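Local atomic coordinates of aminomethyltransferase (Bartonella henselae, PDB entry 3GIR), a protein that belongs to the aminomethyltransferase (T-protein) family, combining a folate-binding domain with a C-terminal barrel domain. Residues Leu196-Phe209 with Arg212-Pro226. Residues are numbered along the deposited sequence; the frame is centred on the assembly and turned at random.
Sequences LLFMQGFEPQQDWF and RSGYTGEDGFEIALP
An antiparallel meander of strands 201-202, 209-211 and 220-225 in a mixed sheet gives this contact two patches: Phe209 opens strand 209-211 and pairs with Ala224 of strand 220-225, while Arg212, just past strand 209-211, joins the turn 197-200. Phe209 and Ala224 form an antiparallel hydrogen-bonded pair, each N reaching the other's O at 2.9 Å, and their CB atoms lie on one face of the sheet. A water adds a bond to Phe209 O and a weaker one to Glu222 O.

On the other face, Leu225 packs against one face of the Trp208 indole. Its CD1 stands 3.8 Å from the centroid of the six-membered ring, 26° off the normal, a CH-pi contact, and its CB lies over the same face. Ile223 CG2 approaches Trp208 CE3 obliquely at 4.0 Å, and helix 227-238 packs on this cluster through Leu233.

At the far end, Arg212 N donates to Gln200 O and Arg212 O accepts from Met199 N, so both its N and its O are bonded to the type II turn Leu197-Gln200. The side chain leaves with CG anti to the backbone N (chi1 -170°) and runs extended past Leu196, where NH1 donates to Leu196 O at 3.0 Å, 22° out of the guanidinium plane. NE and NH2 grip Asp219 in a side-on salt bridge, NE to OD1 and NH2 to OD2, with both oxygens close to the guanidinium plane. Phe221 CZ lies 3.5 Å above that plane, over its centre, and Phe391 near the C-terminus adds a cation-pi contact. The bonds to Leu196 O and Asp219 fix the guanidinium's rotation, and the carboxylate probably offsets its charge. Within the folate-binding domain, the Phe209-Ala224 bridge is a typical inter-strand link of a meander, and Arg212 ties the turn before strand 201-202 to the loop entering strand 220-225.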
loop_
_atom_site.group_PDB
_atom_site.type_symbol
_atom_site.label_atom_id
_atom_site.label_comp_id
_atom_site.label_asym_id
_atom_site.label_seq_id
_atom_site.Cartn_x
_atom_site.Cartn_y
_atom_site.Cartn_z
ATOM N N LEU A 196 -8.009 -19.073 2.277
ATOM C CA LEU A 196 -7.411 -18.290 1.237
ATOM C C LEU A 196 -5.895 -18.518 1.171
ATOM O O LEU A 196 -5.228 -18.707 2.195
ATOM C CB LEU A 196 -7.672 -16.779 1.543
ATOM C CG LEU A 196 -9.127 -16.340 1.484
ATOM C CD1 LEU A 196 -9.279 -14.878 2.063
ATOM C CD2 LEU A 196 -9.678 -16.450 0.024
ATOM N N LEU A 197 -5.351 -18.419 -0.004
ATOM C CA LEU A 197 -3.941 -18.287 -0.201
ATOM C C LEU A 197 -3.592 -16.775 -0.159
ATOM O O LEU A 197 -4.486 -15.931 -0.283
ATOM C CB LEU A 197 -3.488 -18.912 -1.537
ATOM C CG LEU A 197 -3.900 -20.357 -1.691
ATOM C CD1 LEU A 197 -3.323 -20.889 -3.028
ATOM C CD2 LEU A 197 -3.427 -21.141 -0.506
ATOM N N PHE A 198 -2.333 -16.450 0.031
ATOM C CA PHE A 198 -1.871 -15.062 -0.187
ATOM C C PHE A 198 -2.332 -14.490 -1.490
ATOM O O PHE A 198 -2.223 -15.116 -2.544
ATOM C CB PHE A 198 -0.345 -14.998 -0.098
ATOM C CG PHE A 198 0.222 -13.615 -0.203
ATOM C CD1 PHE A 198 -0.136 -12.661 0.724
ATOM C CD2 PHE A 198 1.186 -13.288 -1.148
ATOM C CE1 PHE A 198 0.355 -11.416 0.647
ATOM C CE2 PHE A 198 1.742 -12.027 -1.199
ATOM C CZ PHE A 198 1.311 -11.065 -0.316
ATOM N N MET A 199 -2.831 -13.252 -1.409
ATOM C CA MET A 199 -3.401 -12.491 -2.513
ATOM C C MET A 199 -4.630 -13.112 -3.197
ATOM O O MET A 199 -4.776 -13.054 -4.423
ATOM C CB MET A 199 -2.315 -12.072 -3.512
ATOM C CG MET A 199 -1.247 -11.201 -2.973
ATOM S SD MET A 199 -1.898 -9.595 -2.572
ATOM C CE MET A 199 -1.935 -8.889 -4.226
ATOM N N GLN A 200 -5.421 -13.819 -2.403
ATOM C CA GLN A 200 -6.769 -14.250 -2.770
ATOM C C GLN A 200 -7.787 -13.508 -1.939
ATOM O O GLN A 200 -7.458 -13.075 -0.834
ATOM C CB GLN A 200 -6.983 -15.698 -2.546
ATOM C CG GLN A 200 -6.190 -16.516 -3.533
ATOM C CD GLN A 200 -6.433 -18.036 -3.430
ATOM O OE1 GLN A 200 -7.015 -18.574 -2.470
ATOM N NE2 GLN A 200 -5.907 -18.726 -4.416
ATOM N N GLY A 201 -9.000 -13.469 -2.437
ATOM C CA GLY A 201 -10.117 -12.819 -1.777
ATOM C C GLY A 201 -11.421 -13.498 -2.104
ATOM O O GLY A 201 -11.491 -14.318 -3.043
ATOM N N PHE A 202 -12.433 -13.198 -1.313
ATOM C CA PHE A 202 -13.767 -13.762 -1.513
ATOM C C PHE A 202 -14.803 -12.911 -0.772
ATOM O O PHE A 202 -14.462 -11.997 -0.046
ATOM C CB PHE A 202 -13.831 -15.253 -1.082
ATOM C CG PHE A 202 -13.942 -15.516 0.434
ATOM C CD1 PHE A 202 -14.981 -16.324 0.940
ATOM C CD2 PHE A 202 -13.035 -14.995 1.347
ATOM C CE1 PHE A 202 -15.043 -16.605 2.335
ATOM C CE2 PHE A 202 -13.084 -15.270 2.704
ATOM C CZ PHE A 202 -14.072 -16.090 3.200
ATOM N N GLU A 203 -16.084 -13.252 -0.961
ATOM C CA GLU A 203 -17.167 -12.547 -0.301
ATOM C C GLU A 203 -17.887 -13.527 0.587
ATOM O O GLU A 203 -18.696 -14.315 0.080
ATOM C CB GLU A 203 -18.125 -11.943 -1.311
ATOM C CG GLU A 203 -17.493 -10.955 -2.258
ATOM C CD GLU A 203 -18.425 -10.583 -3.420
ATOM O OE1 GLU A 203 -18.719 -11.443 -4.260
ATOM O OE2 GLU A 203 -18.902 -9.431 -3.392
ATOM N N PRO A 204 -17.602 -13.504 1.884
ATOM C CA PRO A 204 -18.243 -14.519 2.811
ATOM C C PRO A 204 -19.706 -14.257 3.131
ATOM O O PRO A 204 -20.367 -15.165 3.659
ATOM C CB PRO A 204 -17.410 -14.372 4.064
ATOM C CG PRO A 204 -17.003 -12.966 4.070
ATOM C CD PRO A 204 -16.685 -12.617 2.624
ATOM N N GLN A 205 -20.169 -13.038 2.870
ATOM C CA GLN A 205 -21.541 -12.621 3.052
ATOM C C GLN A 205 -21.780 -11.478 2.088
ATOM O O GLN A 205 -20.866 -10.800 1.681
ATOM C CB GLN A 205 -21.776 -12.193 4.509
ATOM C CG GLN A 205 -23.032 -11.424 4.848
ATOM C CD GLN A 205 -24.298 -12.232 4.622
ATOM O OE1 GLN A 205 -24.433 -12.950 3.608
ATOM N NE2 GLN A 205 -25.215 -12.109 5.523
ATOM N N GLN A 206 -23.006 -11.275 1.695
ATOM C CA GLN A 206 -23.385 -10.120 0.960
ATOM C C GLN A 206 -22.741 -8.803 1.496
ATOM O O GLN A 206 -22.844 -8.501 2.661
ATOM C CB GLN A 206 -24.915 -10.011 0.962
ATOM C CG GLN A 206 -25.445 -8.903 0.142
ATOM C CD GLN A 206 -25.393 -9.209 -1.370
ATOM O OE1 GLN A 206 -25.531 -10.362 -1.799
ATOM N NE2 GLN A 206 -25.104 -8.175 -2.166
ATOM N N ASP A 207 -22.118 -8.051 0.605
ATOM C CA ASP A 207 -21.477 -6.769 0.901
ATOM C C ASP A 207 -20.209 -6.882 1.800
ATOM O O ASP A 207 -19.675 -5.859 2.197
ATOM C CB ASP A 207 -22.466 -5.744 1.466
ATOM C CG ASP A 207 -23.526 -5.281 0.412
ATOM O OD1 ASP A 207 -23.367 -5.556 -0.779
ATOM O OD2 ASP A 207 -24.473 -4.570 0.791
ATOM N N TRP A 208 -19.727 -8.089 2.062
ATOM C CA TRP A 208 -18.489 -8.254 2.806
ATOM C C TRP A 208 -17.432 -8.686 1.775
ATOM O O TRP A 208 -17.741 -9.346 0.793
ATOM C CB TRP A 208 -18.579 -9.368 3.865
ATOM C CG TRP A 208 -19.269 -9.031 5.116
ATOM C CD1 TRP A 208 -20.510 -8.587 5.241
ATOM C CD2 TRP A 208 -18.778 -9.293 6.440
ATOM N NE1 TRP A 208 -20.823 -8.436 6.576
ATOM C CE2 TRP A 208 -19.768 -8.845 7.329
ATOM C CE3 TRP A 208 -17.556 -9.719 6.946
ATOM C CZ2 TRP A 208 -19.605 -8.929 8.712
ATOM C CZ3 TRP A 208 -17.392 -9.800 8.320
ATOM C CH2 TRP A 208 -18.421 -9.396 9.171
ATOM N N PHE A 209 -16.170 -8.308 2.000
ATOM C CA PHE A 209 -15.059 -8.706 1.107
ATOM C C PHE A 209 -13.867 -8.988 1.981
ATOM O O PHE A 209 -13.484 -8.111 2.754
ATOM C CB PHE A 209 -14.832 -7.551 0.103
ATOM C CG PHE A 209 -13.641 -7.675 -0.791
ATOM C CD1 PHE A 209 -13.422 -8.780 -1.553
ATOM C CD2 PHE A 209 -12.726 -6.622 -0.877
ATOM C CE1 PHE A 209 -12.299 -8.876 -2.414
ATOM C CE2 PHE A 209 -11.646 -6.683 -1.752
ATOM C CZ PHE A 209 -11.411 -7.855 -2.485
ATOM N N ARG A 212 -6.656 -12.100 1.820
ATOM C CA ARG A 212 -5.467 -12.460 2.568
ATOM C C ARG A 212 -4.329 -11.634 1.980
ATOM O O ARG A 212 -3.681 -11.990 1.007
ATOM C CB ARG A 212 -5.205 -13.977 2.523
ATOM C CG ARG A 212 -4.137 -14.407 3.483
ATOM C CD ARG A 212 -4.076 -15.938 3.706
ATOM N NE ARG A 212 -3.505 -16.288 4.938
ATOM C CZ ARG A 212 -3.779 -17.409 5.599
ATOM N NH1 ARG A 212 -4.661 -18.266 5.103
ATOM N NH2 ARG A 212 -3.241 -17.638 6.743
ATOM N N SER A 213 -4.186 -10.428 2.487
ATOM C CA SER A 213 -3.226 -9.461 1.955
ATOM C C SER A 213 -2.992 -8.414 3.072
ATOM O O SER A 213 -3.583 -8.519 4.156
ATOM C CB SER A 213 -3.856 -8.746 0.755
ATOM O OG SER A 213 -4.966 -7.903 1.156
ATOM N N GLY A 214 -2.140 -7.430 2.783
ATOM C CA GLY A 214 -1.991 -6.327 3.751
ATOM C C GLY A 214 -0.847 -5.427 3.346
ATOM O O GLY A 214 -0.428 -5.418 2.166
ATOM N N TYR A 215 -0.308 -4.723 4.317
ATOM C CA TYR A 215 0.701 -3.730 4.100
ATOM C C TYR A 215 1.805 -3.797 5.137
ATOM O O TYR A 215 2.420 -2.778 5.522
ATOM C CB TYR A 215 -0.006 -2.344 4.136
ATOM C CG TYR A 215 0.678 -1.190 3.534
ATOM C CD1 TYR A 215 1.245 -1.240 2.282
ATOM C CD2 TYR A 215 0.649 0.024 4.176
ATOM C CE1 TYR A 215 1.765 -0.121 1.681
ATOM C CE2 TYR A 215 1.199 1.174 3.570
ATOM C CZ TYR A 215 1.751 1.084 2.357
ATOM O OH TYR A 215 2.246 2.290 1.831
ATOM N N THR A 216 2.131 -5.019 5.598
ATOM C CA THR A 216 2.992 -5.224 6.749
ATOM C C THR A 216 4.216 -6.120 6.453
ATOM O O THR A 216 5.180 -6.125 7.195
ATOM C CB THR A 216 2.221 -5.780 7.970
ATOM O OG1 THR A 216 1.719 -7.096 7.638
ATOM C CG2 THR A 216 1.080 -4.763 8.490
ATOM N N GLY A 217 4.105 -6.957 5.446
ATOM C CA GLY A 217 5.090 -8.047 5.208
ATOM C C GLY A 217 4.852 -9.265 6.096
ATOM O O GLY A 217 5.594 -10.249 5.995
ATOM N N GLU A 218 3.795 -9.241 6.901
ATOM C CA GLU A 218 3.340 -10.392 7.681
ATOM C C GLU A 218 2.219 -11.109 6.968
ATOM O O GLU A 218 1.672 -10.647 5.979
ATOM C CB GLU A 218 2.897 -9.962 9.073
ATOM C CG GLU A 218 3.924 -9.240 9.909
ATOM C CD GLU A 218 5.077 -10.119 10.299
ATOM O OE1 GLU A 218 4.875 -11.344 10.474
ATOM O OE2 GLU A 218 6.232 -9.603 10.409
ATOM N N ASP A 219 1.819 -12.287 7.497
ATOM C CA ASP A 219 0.508 -12.841 7.158
ATOM C C ASP A 219 -0.554 -11.865 7.641
ATOM O O ASP A 219 -0.282 -11.056 8.481
ATOM C CB ASP A 219 0.341 -14.259 7.787
ATOM C CG ASP A 219 -0.909 -14.978 7.308
ATOM O OD1 ASP A 219 -1.443 -14.634 6.274
ATOM O OD2 ASP A 219 -1.371 -15.884 8.022
ATOM N N GLY A 220 -1.772 -11.941 7.094
ATOM C CA GLY A 220 -2.809 -11.016 7.496
ATOM C C GLY A 220 -3.945 -11.010 6.523
ATOM O O GLY A 220 -3.875 -11.590 5.425
ATOM N N PHE A 221 -4.963 -10.244 6.913
ATOM C CA PHE A 221 -6.202 -10.157 6.240
ATOM C C PHE A 221 -6.654 -8.726 6.166
ATOM O O PHE A 221 -6.284 -7.932 7.034
ATOM C CB PHE A 221 -7.307 -11.028 6.895
ATOM C CG PHE A 221 -6.943 -12.483 6.953
ATOM C CD1 PHE A 221 -7.355 -13.349 5.951
ATOM C CD2 PHE A 221 -6.134 -12.937 7.971
ATOM C CE1 PHE A 221 -6.989 -14.688 6.040
ATOM C CE2 PHE A 221 -5.734 -14.255 7.985
ATOM C CZ PHE A 221 -6.168 -15.075 7.042
ATOM N N GLU A 222 -7.490 -8.433 5.176
ATOM C CA GLU A 222 -8.266 -7.169 5.142
ATOM C C GLU A 222 -9.736 -7.557 5.043
ATOM O O GLU A 222 -10.107 -8.457 4.231
ATOM C CB GLU A 222 -7.863 -6.302 3.994
ATOM C CG GLU A 222 -6.440 -5.803 4.059
ATOM C CD GLU A 222 -6.143 -4.750 2.961
ATOM O OE1 GLU A 222 -6.997 -4.458 2.040
ATOM O OE2 GLU A 222 -5.039 -4.223 3.054
ATOM N N ILE A 223 -10.558 -6.872 5.818
ATOM C CA ILE A 223 -12.004 -7.142 5.868
ATOM C C ILE A 223 -12.757 -5.835 5.569
ATOM O O ILE A 223 -12.582 -4.867 6.290
ATOM C CB ILE A 223 -12.431 -7.692 7.224
ATOM C CG1 ILE A 223 -11.582 -8.886 7.656
ATOM C CG2 ILE A 223 -13.975 -8.009 7.253
ATOM C CD1 ILE A 223 -11.747 -9.307 9.200
ATOM N N ALA A 224 -13.605 -5.829 4.531
ATOM C CA ALA A 224 -14.410 -4.708 4.131
ATOM C C ALA A 224 -15.851 -5.098 4.385
ATOM O O ALA A 224 -16.260 -6.207 4.025
ATOM C CB ALA A 224 -14.204 -4.331 2.637
ATOM N N LEU A 225 -16.583 -4.235 5.043
ATOM C CA LEU A 225 -17.979 -4.546 5.376
ATOM C C LEU A 225 -18.785 -3.282 5.495
ATOM O O LEU A 225 -18.285 -2.198 5.633
ATOM C CB LEU A 225 -18.063 -5.378 6.681
ATOM C CG LEU A 225 -17.841 -4.699 8.032
ATOM C CD1 LEU A 225 -18.209 -5.783 9.155
ATOM C CD2 LEU A 225 -16.394 -4.195 8.206
ATOM N N PRO A 226 -20.132 -3.423 5.454
ATOM C CA PRO A 226 -20.957 -2.270 5.616
ATOM C C PRO A 226 -20.696 -1.537 6.920
ATOM O O PRO A 226 -20.362 -2.140 7.937
ATOM C CB PRO A 226 -22.393 -2.872 5.602
ATOM C CG PRO A 226 -22.227 -4.110 4.865
ATOM C CD PRO A 226 -20.913 -4.655 5.257
HETATM O O HOH W 1 -10.959 -6.690 1.947
#